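Side-chain contacts in mitogen activated protein kinase, putative (Leishmania donovani, PDB 4QNY), which probably transfers the gamma-phosphate of ATP to protein substrates as a MAP kinase, and here holds a magnesium-bound, non-hydrolysable ATP analogue: residues K52-E57 against K66-E71; D81-L86 against C167-A172; I89-D94 against D99-V104. One frame throughout, in Å; residues are numbered along the deposited sequence.

Contact 1: K52-E57 against K66-E71; sequences KRVNKE and KRILRE. With ANP (phosphoaminophosphonic acid-adenylate ester), chain D.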
loop_
_atom_site.group_PDB
_atom_site.type_symbol
_atom_site.label_atom_id
_atom_site.label_comp_id
_atom_site.label_asym_id
_atom_site.label_seq_id
_atom_site.Cartn_x
_atom_site.Cartn_y
_atom_site.Cartn_z
ATOM N N LYS A 52 8.111 0.134 14.336
ATOM C CA LYS A 52 8.783 -0.041 13.055
ATOM C C LYS A 52 10.185 0.563 13.084
ATOM O O LYS A 52 10.343 1.783 13.118
ATOM C CB LYS A 52 7.951 0.594 11.938
ATOM C CG LYS A 52 8.494 0.380 10.536
ATOM C CD LYS A 52 7.551 0.982 9.505
ATOM C CE LYS A 52 8.036 0.732 8.089
ATOM N NZ LYS A 52 7.087 1.278 7.080
ATOM N N ARG A 53 11.199 -0.296 13.072
ATOM C CA ARG A 53 12.583 0.161 13.118
ATOM C C ARG A 53 13.075 0.579 11.739
ATOM O O ARG A 53 12.805 -0.090 10.742
ATOM C CB ARG A 53 13.497 -0.930 13.687
ATOM C CG ARG A 53 14.922 -0.462 13.971
ATOM C CD ARG A 53 15.812 -1.607 14.439
ATOM N NE ARG A 53 17.120 -1.141 14.895
ATOM C CZ ARG A 53 18.198 -1.054 14.121
ATOM N NH1 ARG A 53 18.130 -1.400 12.842
ATOM N NH2 ARG A 53 19.345 -0.619 14.626
ATOM N N VAL A 54 13.793 1.694 11.691
ATOM C CA VAL A 54 14.434 2.152 10.466
ATOM C C VAL A 54 15.947 2.035 10.618
ATOM O O VAL A 54 16.534 2.671 11.493
ATOM C CB VAL A 54 14.052 3.606 10.139
ATOM C CG1 VAL A 54 14.757 4.069 8.880
ATOM C CG2 VAL A 54 12.543 3.738 9.992
ATOM N N ASN A 55 16.580 1.220 9.777
ATOM C CA ASN A 55 18.005 0.941 9.939
ATOM C C ASN A 55 18.916 1.937 9.222
ATOM O O ASN A 55 18.450 2.871 8.569
ATOM C CB ASN A 55 18.324 -0.486 9.477
ATOM C CG ASN A 55 17.862 -0.769 8.060
ATOM O OD1 ASN A 55 17.668 0.142 7.256
ATOM N ND2 ASN A 55 17.687 -2.048 7.746
ATOM N N LYS A 56 20.222 1.715 9.350
ATOM C CA LYS A 56 21.234 2.664 8.894
ATOM C C LYS A 56 21.256 2.874 7.383
ATOM O O LYS A 56 21.698 3.918 6.905
ATOM C CB LYS A 56 22.619 2.208 9.361
ATOM N N GLU A 57 20.779 1.887 6.635
ATOM C CA GLU A 57 20.866 1.933 5.180
ATOM C C GLU A 57 19.958 3.011 4.593
ATOM O O GLU A 57 20.162 3.460 3.466
ATOM C CB GLU A 57 20.522 0.564 4.586
ATOM C CG GLU A 57 20.893 -0.618 5.478
ATOM C CD GLU A 57 22.379 -0.699 5.801
ATOM O OE1 GLU A 57 23.196 -0.095 5.073
ATOM O OE2 GLU A 57 22.730 -1.374 6.791
ATOM N N LYS A 66 14.567 10.799 2.497
ATOM C CA LYS A 66 13.472 11.711 2.191
ATOM C C LYS A 66 12.148 10.957 2.125
ATOM O O LYS A 66 11.093 11.508 2.437
ATOM C CB LYS A 66 13.731 12.449 0.874
ATOM C CG LYS A 66 14.766 13.562 0.976
ATOM C CD LYS A 66 15.167 14.083 -0.398
ATOM C CE LYS A 66 14.072 14.935 -1.022
ATOM N NZ LYS A 66 14.020 16.301 -0.432
ATOM N N ARG A 67 12.210 9.690 1.725
ATOM C CA ARG A 67 11.020 8.853 1.652
ATOM C C ARG A 67 10.472 8.536 3.039
ATOM O O ARG A 67 9.260 8.560 3.255
ATOM C CB ARG A 67 11.318 7.550 0.909
ATOM C CG ARG A 67 11.485 7.701 -0.591
ATOM C CD ARG A 67 11.683 6.346 -1.250
ATOM N NE ARG A 67 11.890 6.457 -2.689
ATOM C CZ ARG A 67 12.135 5.424 -3.489
ATOM N NH1 ARG A 67 12.311 5.616 -4.789
ATOM N NH2 ARG A 67 12.204 4.199 -2.987
ATOM N N ILE A 68 11.364 8.236 3.978
ATOM C CA ILE A 68 10.932 7.865 5.319
ATOM C C ILE A 68 10.401 9.093 6.060
ATOM O O ILE A 68 9.467 8.984 6.848
ATOM C CB ILE A 68 12.073 7.182 6.127
ATOM C CG1 ILE A 68 11.497 6.365 7.287
ATOM C CG2 ILE A 68 13.104 8.187 6.623
ATOM C CD1 ILE A 68 10.716 5.147 6.844
ATOM N N LEU A 69 10.971 10.262 5.777
ATOM C CA LEU A 69 10.520 11.502 6.398
ATOM C C LEU A 69 9.092 11.820 5.977
ATOM O O LEU A 69 8.261 12.213 6.797
ATOM C CB LEU A 69 11.449 12.662 6.033
ATOM C CG LEU A 69 10.990 14.055 6.469
ATOM C CD1 LEU A 69 10.891 14.143 7.984
ATOM C CD2 LEU A 69 11.921 15.128 5.925
ATOM N N ARG A 70 8.817 11.643 4.688
ATOM C CA ARG A 70 7.484 11.870 4.149
ATOM C C ARG A 70 6.481 10.884 4.739
ATOM O O ARG A 70 5.334 11.238 5.005
ATOM C CB ARG A 70 7.500 11.763 2.622
ATOM C CG ARG A 70 6.131 11.910 1.976
ATOM C CD ARG A 70 6.197 11.739 0.466
ATOM N NE ARG A 70 6.851 12.867 -0.192
ATOM C CZ ARG A 70 6.946 13.009 -1.510
ATOM N NH1 ARG A 70 6.428 12.092 -2.316
ATOM N NH2 ARG A 70 7.557 14.067 -2.024
ATOM N N GLU A 71 6.924 9.648 4.951
ATOM C CA GLU A 71 6.060 8.602 5.493
ATOM C C GLU A 71 5.591 8.934 6.908
ATOM O O GLU A 71 4.415 8.769 7.234
ATOM C CB GLU A 71 6.779 7.252 5.482
ATOM C CG GLU A 71 5.933 6.098 6.000
ATOM C CD GLU A 71 6.670 4.772 5.978
ATOM O OE1 GLU A 71 7.720 4.682 5.308
ATOM O OE2 GLU A 71 6.198 3.819 6.633
HETATM P PG ANP D . 8.791 0.598 4.038
HETATM O O1G ANP D . 9.586 0.227 5.249
HETATM O O2G ANP D . 7.966 1.906 4.345
HETATM O O3G ANP D . 9.778 0.892 2.836
HETATM P PB ANP D . 7.751 -1.972 4.628
HETATM O O1B ANP D . 9.157 -2.414 4.875
HETATM O O2B ANP D . 6.975 -3.142 3.956
HETATM N N3B ANP D . 7.725 -0.646 3.593
HETATM P PA ANP D . 5.558 -1.906 6.319
HETATM O O1A ANP D . 4.798 -2.313 5.115
HETATM O O2A ANP D . 4.997 -0.644 6.982
HETATM O O3A ANP D . 7.089 -1.590 5.990
HETATM O "O5'" ANP D . 5.558 -3.124 7.332
HETATM C "C5'" ANP D . 5.909 -4.462 6.919
HETATM C "C4'" ANP D . 4.935 -5.438 7.531
HETATM O "O4'" ANP D . 4.845 -5.214 8.953
HETATM C "C3'" ANP D . 3.500 -5.332 7.035
HETATM O "O3'" ANP D . 3.323 -6.053 5.822
HETATM C "C2'" ANP D . 2.713 -5.952 8.191
HETATM O "O2'" ANP D . 2.665 -7.372 8.092
HETATM C "C1'" ANP D . 3.541 -5.527 9.410
HETATM N N9 ANP D . 3.004 -4.363 10.107
HETATM C C8 ANP D . 3.264 -3.048 9.839
HETATM N N7 ANP D . 2.638 -2.201 10.626
HETATM C C5 ANP D . 1.914 -3.029 11.469
HETATM C C6 ANP D . 1.035 -2.751 12.540
HETATM N N6 ANP D . 0.730 -1.519 12.952
HETATM N N1 ANP D . 0.475 -3.804 13.178
HETATM C C2 ANP D . 0.774 -5.040 12.769
HETATM N N3 ANP D . 1.585 -5.421 11.777
HETATM C C4 ANP D . 2.124 -4.361 11.166
#
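Lys52 and Glu71 close on each other from opposite directions, NZ of Lys52 lying 2.7 Å from OE2 of Glu71 in a salt bridge that uses the syn lone pair of that oxygen. Lys52 gets there at full stretch: CG stands anti to the backbone N (chi1 -175°) and every later torsion is near 180°. NZ of Lys52 also donates to the nucleotide analogue ANP, to O2A at 2.8 Å and O2G at 2.9 Å, with a longer bond to the bridging O3A. Carboxylate and phosphates crowd round one buried cation, whose positive charge they would be expected to stabilise. This is the lysine–glutamate pair of the protein kinase fold, joining strand 47-54 of the N-terminal lobe to helix 62-77, the C-helix; its closure is characteristic of the helix-in, active-like arrangement. Beside this tight cluster the apolar part is thin: Val54 and Ile68 meet tip to tip, CG2 of Val54 3.9 Å from CD1 of Ile68, and Phe101 of strand 101-106 touches both. Outward from there the segments diverge, and the side chains of the exposed Arg67 and Glu57 come no nearer than about 9 Å to any atom of the opposite segment.

Contact 2: D81-L86 against C167-A172; sequences DNIIGL and CDFGLA. With MG (magnesium ion), chain C; ANP (phosphoaminophosphonic acid-adenylate ester), chain D.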
loop_
_atom_site.group_PDB
_atom_site.type_symbol
_atom_site.label_atom_id
_atom_site.label_comp_id
_atom_site.label_asym_id
_atom_site.label_seq_id
_atom_site.Cartn_x
_atom_site.Cartn_y
_atom_site.Cartn_z
ATOM N N ASP A 81 -9.910 6.020 11.044
ATOM C CA ASP A 81 -9.992 4.644 11.518
ATOM C C ASP A 81 -9.512 3.624 10.483
ATOM O O ASP A 81 -9.131 2.511 10.842
ATOM C CB ASP A 81 -11.424 4.314 11.942
ATOM C CG ASP A 81 -11.877 5.120 13.144
ATOM O OD1 ASP A 81 -11.229 5.018 14.207
ATOM O OD2 ASP A 81 -12.880 5.855 13.027
ATOM N N ASN A 82 -9.527 4.000 9.209
ATOM C CA ASN A 82 -9.100 3.087 8.151
ATOM C C ASN A 82 -7.692 3.386 7.647
ATOM O O ASN A 82 -7.264 2.863 6.617
ATOM C CB ASN A 82 -10.094 3.117 6.989
ATOM C CG ASN A 82 -11.447 2.536 7.364
ATOM O OD1 ASN A 82 -12.489 3.121 7.077
ATOM N ND2 ASN A 82 -11.432 1.376 8.013
ATOM N N ILE A 83 -6.978 4.234 8.379
ATOM C CA ILE A 83 -5.573 4.509 8.104
ATOM C C ILE A 83 -4.783 4.321 9.394
ATOM O O ILE A 83 -5.137 4.892 10.426
ATOM C CB ILE A 83 -5.358 5.935 7.556
ATOM C CG1 ILE A 83 -6.171 6.146 6.276
ATOM C CG2 ILE A 83 -3.880 6.192 7.296
ATOM C CD1 ILE A 83 -6.126 7.564 5.748
ATOM N N ILE A 84 -3.725 3.516 9.337
ATOM C CA ILE A 84 -2.964 3.173 10.535
ATOM C C ILE A 84 -2.421 4.433 11.218
ATOM O O ILE A 84 -1.867 5.328 10.575
ATOM C CB ILE A 84 -1.810 2.185 10.214
ATOM C CG1 ILE A 84 -1.211 1.622 11.505
ATOM C CG2 ILE A 84 -0.749 2.826 9.325
ATOM C CD1 ILE A 84 -2.147 0.695 12.252
ATOM N N GLY A 85 -2.624 4.507 12.530
ATOM C CA GLY A 85 -2.311 5.707 13.284
ATOM C C GLY A 85 -0.883 5.774 13.785
ATOM O O GLY A 85 -0.187 4.761 13.860
ATOM N N LEU A 86 -0.452 6.980 14.132
ATOM C CA LEU A 86 0.890 7.201 14.652
ATOM C C LEU A 86 0.838 7.508 16.145
ATOM O O LEU A 86 0.150 8.436 16.569
ATOM C CB LEU A 86 1.573 8.344 13.898
ATOM C CG LEU A 86 3.056 8.576 14.189
ATOM C CD1 LEU A 86 3.885 7.405 13.689
ATOM C CD2 LEU A 86 3.527 9.880 13.564
ATOM N N CYS A 167 -1.524 0.839 5.482
ATOM C CA CYS A 167 -0.217 1.236 5.995
ATOM C C CYS A 167 0.812 1.401 4.879
ATOM O O CYS A 167 0.480 1.305 3.695
ATOM C CB CYS A 167 0.290 0.212 7.017
ATOM S SG CYS A 167 0.749 -1.392 6.317
ATOM N N ASP A 168 2.056 1.660 5.280
ATOM C CA ASP A 168 3.199 1.772 4.372
ATOM C C ASP A 168 3.053 2.915 3.366
ATOM O O ASP A 168 2.734 2.694 2.198
ATOM C CB ASP A 168 3.422 0.448 3.631
ATOM C CG ASP A 168 4.816 0.337 3.033
ATOM O OD1 ASP A 168 5.488 1.376 2.870
ATOM O OD2 ASP A 168 5.239 -0.797 2.724
ATOM N N PHE A 169 3.305 4.136 3.828
ATOM C CA PHE A 169 3.320 5.300 2.950
ATOM C C PHE A 169 4.744 5.614 2.502
ATOM O O PHE A 169 5.109 6.778 2.335
ATOM C CB PHE A 169 2.708 6.514 3.653
ATOM C CG PHE A 169 1.242 6.370 3.950
ATOM C CD1 PHE A 169 0.293 6.764 3.021
ATOM C CD2 PHE A 169 0.814 5.844 5.156
ATOM C CE1 PHE A 169 -1.057 6.633 3.290
ATOM C CE2 PHE A 169 -0.534 5.711 5.431
ATOM C CZ PHE A 169 -1.471 6.107 4.496
ATOM N N GLY A 170 5.543 4.570 2.307
ATOM C CA GLY A 170 6.947 4.726 1.968
ATOM C C GLY A 170 7.212 5.117 0.527
ATOM O O GLY A 170 8.299 5.591 0.198
ATOM N N LEU A 171 6.224 4.918 -0.338
ATOM C CA LEU A 171 6.368 5.261 -1.749
ATOM C C LEU A 171 5.306 6.256 -2.197
ATOM O O LEU A 171 5.067 6.419 -3.393
ATOM C CB LEU A 171 6.298 4.004 -2.619
ATOM C CG LEU A 171 7.539 3.112 -2.663
ATOM C CD1 LEU A 171 7.285 1.895 -3.540
ATOM C CD2 LEU A 171 8.739 3.895 -3.166
ATOM N N ALA A 172 4.675 6.919 -1.234
ATOM C CA ALA A 172 3.581 7.838 -1.526
ATOM C C ALA A 172 4.036 9.016 -2.381
ATOM O O ALA A 172 5.150 9.520 -2.228
ATOM C CB ALA A 172 2.952 8.332 -0.238
HETATM MG MG MG C . 4.827 -2.842 3.207
HETATM P PG ANP D . 8.791 0.598 4.038
HETATM O O1G ANP D . 9.586 0.227 5.249
HETATM O O2G ANP D . 7.966 1.906 4.345
HETATM O O3G ANP D . 9.778 0.892 2.836
HETATM P PB ANP D . 7.751 -1.972 4.628
HETATM O O1B ANP D . 9.157 -2.414 4.875
HETATM O O2B ANP D . 6.975 -3.142 3.956
HETATM N N3B ANP D . 7.725 -0.646 3.593
HETATM P PA ANP D . 5.558 -1.906 6.319
HETATM O O1A ANP D . 4.798 -2.313 5.115
HETATM O O2A ANP D . 4.997 -0.644 6.982
HETATM O O3A ANP D . 7.089 -1.590 5.990
HETATM O "O5'" ANP D . 5.558 -3.124 7.332
HETATM C "C5'" ANP D . 5.909 -4.462 6.919
HETATM C "C4'" ANP D . 4.935 -5.438 7.531
HETATM O "O4'" ANP D . 4.845 -5.214 8.953
HETATM C "C3'" ANP D . 3.500 -5.332 7.035
HETATM O "O3'" ANP D . 3.323 -6.053 5.822
HETATM C "C2'" ANP D . 2.713 -5.952 8.191
HETATM O "O2'" ANP D . 2.665 -7.372 8.092
HETATM C "C1'" ANP D . 3.541 -5.527 9.410
HETATM N N9 ANP D . 3.004 -4.363 10.107
HETATM C C8 ANP D . 3.264 -3.048 9.839
HETATM N N7 ANP D . 2.638 -2.201 10.626
HETATM C C5 ANP D . 1.914 -3.029 11.469
HETATM C C6 ANP D . 1.035 -2.751 12.540
HETATM N N6 ANP D . 0.730 -1.519 12.952
HETATM N N1 ANP D . 0.475 -3.804 13.178
HETATM C C2 ANP D . 0.774 -5.040 12.769
HETATM N N3 ANP D . 1.585 -5.421 11.777
HETATM C C4 ANP D . 2.124 -4.361 11.166
HETATM O O HOH W 1 4.572 -4.832 3.649
HETATM O O HOH W 2 5.290 -3.333 1.341
#
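The inner wall of the nucleotide pocket, next to the start of the activation segment, brings Ile84 against Cys167 and Ile83 against Phe169. CG2 of Ile84 sits 3.6 Å from CB of Cys167, while its other branch runs on to the adenine, CD1 of Ile84 lying 3.7 Å from N6 of the bound ANP. The first torsion explains the division: with CG1 anti to the backbone N (chi1 -169°), the longer arm is sent to the base and CG2 is left to cover the cysteine. One residue earlier, Ile83 crosses the Phe169 side chain at about a right angle. CG2 of Ile83 meets the ring at the edge, near the ring plane, 3.7 Å from CZ of Phe169. His148 packs edge-to-face with the same ring, and Ile141 of helix 124-143 also touches it.

Residues 168-170 are the DFG motif of protein kinases, here with the phenylalanine buried and the aspartate turned to the metal, a DFG-in arrangement. Asp168 points away from the isoleucines: its OD2 binds the magnesium ion at 2.1 Å, alongside O2B and O1A of ANP, two waters and Asn155. One of these waters also hydrogen-bonds O3' of the ribose. The second carboxylate oxygen turns back on its own loop, OD1 of Asp168 accepting from N of Gly170 at 3.2 Å through its anti lone pair, which makes an Asx turn and helps fix the rotation of the carboxylate. At Gly170 the chain passes beside the gamma-phosphate, CA of Gly170 lying 3.8 Å from O2G of ANP.

Contact 3: I89-D94 against D99-V104; sequences ILTPED and DHFYIV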
loop_
_atom_site.group_PDB
_atom_site.type_symbol
_atom_site.label_atom_id
_atom_site.label_comp_id
_atom_site.label_asym_id
_atom_site.label_seq_id
_atom_site.Cartn_x
_atom_site.Cartn_y
_atom_site.Cartn_z
ATOM N N ILE A 89 7.320 8.803 17.819
ATOM C CA ILE A 89 8.526 8.781 16.995
ATOM C C ILE A 89 9.766 8.806 17.889
ATOM O O ILE A 89 10.110 9.842 18.457
ATOM C CB ILE A 89 8.582 9.974 16.019
ATOM C CG1 ILE A 89 7.328 10.023 15.142
ATOM C CG2 ILE A 89 9.834 9.895 15.154
ATOM C CD1 ILE A 89 7.223 8.876 14.163
ATOM N N LEU A 90 10.434 7.663 18.006
ATOM C CA LEU A 90 11.601 7.544 18.875
ATOM C C LEU A 90 12.898 7.806 18.118
ATOM O O LEU A 90 13.266 7.054 17.218
ATOM C CB LEU A 90 11.646 6.158 19.519
ATOM C CG LEU A 90 10.390 5.725 20.276
ATOM C CD1 LEU A 90 10.593 4.354 20.903
ATOM C CD2 LEU A 90 10.012 6.753 21.331
ATOM N N THR A 91 13.591 8.874 18.498
ATOM C CA THR A 91 14.843 9.257 17.857
ATOM C C THR A 91 15.960 9.438 18.884
ATOM O O THR A 91 15.704 9.865 20.008
ATOM C CB THR A 91 14.675 10.558 17.060
ATOM O OG1 THR A 91 14.086 11.549 17.908
ATOM C CG2 THR A 91 13.775 10.338 15.851
ATOM N N PRO A 92 17.203 9.104 18.501
ATOM C CA PRO A 92 18.360 9.296 19.385
ATOM C C PRO A 92 18.633 10.771 19.665
ATOM O O PRO A 92 18.610 11.585 18.741
ATOM C CB PRO A 92 19.516 8.669 18.598
ATOM C CG PRO A 92 18.865 7.756 17.611
ATOM C CD PRO A 92 17.577 8.422 17.252
ATOM N N GLU A 93 18.892 11.105 20.924
ATOM C CA GLU A 93 19.145 12.487 21.317
ATOM C C GLU A 93 20.461 13.006 20.743
ATOM O O GLU A 93 20.595 14.193 20.448
ATOM C CB GLU A 93 19.151 12.617 22.841
ATOM N N ASP A 94 21.430 12.110 20.589
ATOM C CA ASP A 94 22.736 12.481 20.056
ATOM C C ASP A 94 22.780 12.280 18.544
ATOM O O ASP A 94 22.608 11.161 18.059
ATOM C CB ASP A 94 23.839 11.664 20.736
ATOM C CG ASP A 94 25.213 12.297 20.592
ATOM O OD1 ASP A 94 25.415 13.107 19.665
ATOM O OD2 ASP A 94 26.100 11.975 21.411
ATOM N N ASP A 99 21.744 6.826 13.750
ATOM C CA ASP A 99 21.898 5.969 12.585
ATOM C C ASP A 99 20.705 5.025 12.488
ATOM O O ASP A 99 20.712 4.067 11.717
ATOM C CB ASP A 99 23.211 5.184 12.654
ATOM C CG ASP A 99 23.273 4.250 13.847
ATOM O OD1 ASP A 99 24.118 3.331 13.837
ATOM O OD2 ASP A 99 22.480 4.433 14.795
ATOM N N HIS A 100 19.682 5.317 13.287
ATOM C CA HIS A 100 18.466 4.514 13.344
ATOM C C HIS A 100 17.396 5.250 14.142
ATOM O O HIS A 100 17.708 6.159 14.909
ATOM C CB HIS A 100 18.738 3.154 13.986
ATOM C CG HIS A 100 18.857 3.212 15.477
ATOM N ND1 HIS A 100 19.999 3.639 16.118
ATOM C CD2 HIS A 100 17.968 2.910 16.453
ATOM C CE1 HIS A 100 19.813 3.591 17.425
ATOM N NE2 HIS A 100 18.588 3.154 17.654
ATOM N N PHE A 101 16.139 4.850 13.966
ATOM C CA PHE A 101 15.051 5.373 14.788
ATOM C C PHE A 101 13.807 4.498 14.653
ATOM O O PHE A 101 13.711 3.677 13.740
ATOM C CB PHE A 101 14.734 6.828 14.422
ATOM C CG PHE A 101 13.925 6.986 13.168
ATOM C CD1 PHE A 101 14.534 6.962 11.926
ATOM C CD2 PHE A 101 12.556 7.188 13.234
ATOM C CE1 PHE A 101 13.793 7.118 10.773
ATOM C CE2 PHE A 101 11.810 7.343 12.086
ATOM C CZ PHE A 101 12.429 7.309 10.853
ATOM N N TYR A 102 12.861 4.674 15.571
ATOM C CA TYR A 102 11.677 3.822 15.628
ATOM C C TYR A 102 10.380 4.566 15.330
ATOM O O TYR A 102 10.167 5.687 15.794
ATOM C CB TYR A 102 11.573 3.156 17.002
ATOM C CG TYR A 102 12.505 1.981 17.187
ATOM C CD1 TYR A 102 12.076 0.686 16.933
ATOM C CD2 TYR A 102 13.814 2.167 17.611
ATOM C CE1 TYR A 102 12.923 -0.392 17.100
ATOM C CE2 TYR A 102 14.668 1.094 17.781
ATOM C CZ TYR A 102 14.217 -0.183 17.523
ATOM O OH TYR A 102 15.061 -1.256 17.687
ATOM N N ILE A 103 9.516 3.922 14.554
ATOM C CA ILE A 103 8.176 4.428 14.292
ATOM C C ILE A 103 7.164 3.625 15.099
ATOM O O ILE A 103 7.069 2.407 14.947
ATOM C CB ILE A 103 7.819 4.349 12.796
ATOM C CG1 ILE A 103 8.823 5.150 11.965
ATOM C CG2 ILE A 103 6.402 4.846 12.560
ATOM C CD1 ILE A 103 8.703 4.913 10.477
ATOM N N VAL A 104 6.415 4.308 15.957
ATOM C CA VAL A 104 5.459 3.639 16.831
ATOM C C VAL A 104 4.024 3.837 16.350
ATOM O O VAL A 104 3.523 4.961 16.305
ATOM C CB VAL A 104 5.582 4.142 18.280
ATOM C CG1 VAL A 104 4.531 3.491 19.160
ATOM C CG2 VAL A 104 6.979 3.865 18.815
#
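Phe101 sets its side chain against the end of the facing strand, and it can be followed outward from the backbone. CB of Phe101 lies 3.2 Å from O of Leu90 and 3.9 Å from CG2 of Thr91, whose side chain runs alongside, pointing the same way. CG, placed between the backbone N and the carbonyl carbon (chi1 78°), starts a ring that keeps the same oxygen at its edge, near the ring plane. Farther out, CD2 of Phe101 comes to 4.3 Å from CG2 of Ile89, and Ile68 and Ile72 of helix 62-77 also touch the ring.

Strands 86-90 and 101-106 form an antiparallel beta hairpin at the edge of the five-stranded sheet of the kinase N-terminal lobe. Leu90 and Tyr102 are a hydrogen-bonded pair: N of Tyr102 reaches O of Leu90 at 2.9 Å, and N of Leu90 reaches O of Tyr102 at 3.0 Å. Their CB atoms also touch, though Leu90 has a second conformer; the Tyr102 ring leads off, its hydroxyl hydrogen-bonding Glu14. On the other face Ile89 pairs with Ile103. Toward the turn, CG of Pro92 approaches the His100 ring obliquely, near its rim, 4.3 Å from CE1 of His100, while ND1 of His100 donates almost straight (177°) to OD2 of Asp99, 2.9 Å away in the ring plane.

Overall arrangement
From the N terminus, contact 1 closes first, a short loop that folds helix 62-77 back onto strand 47-54. Contact 2 opens next, at residues 81-86, and closes only at 167-172, after the chain has passed through the rest of the N-terminal lobe and into the C-terminal lobe. Within that long excursion lies contact 3, a local hairpin closed by 99-104. Contacts 1 and 2 are in series, yet both reach ANP, and Arg70 probably hydrogen-bonds Ala172 between them. Contact 3 joins contact 1 through neighbouring sheet strands 47-54 and 101-106, and meets contact 2 where Leu86 packs on Ile103. Sheet, helix and activation segment are thereby tied around the nucleotide.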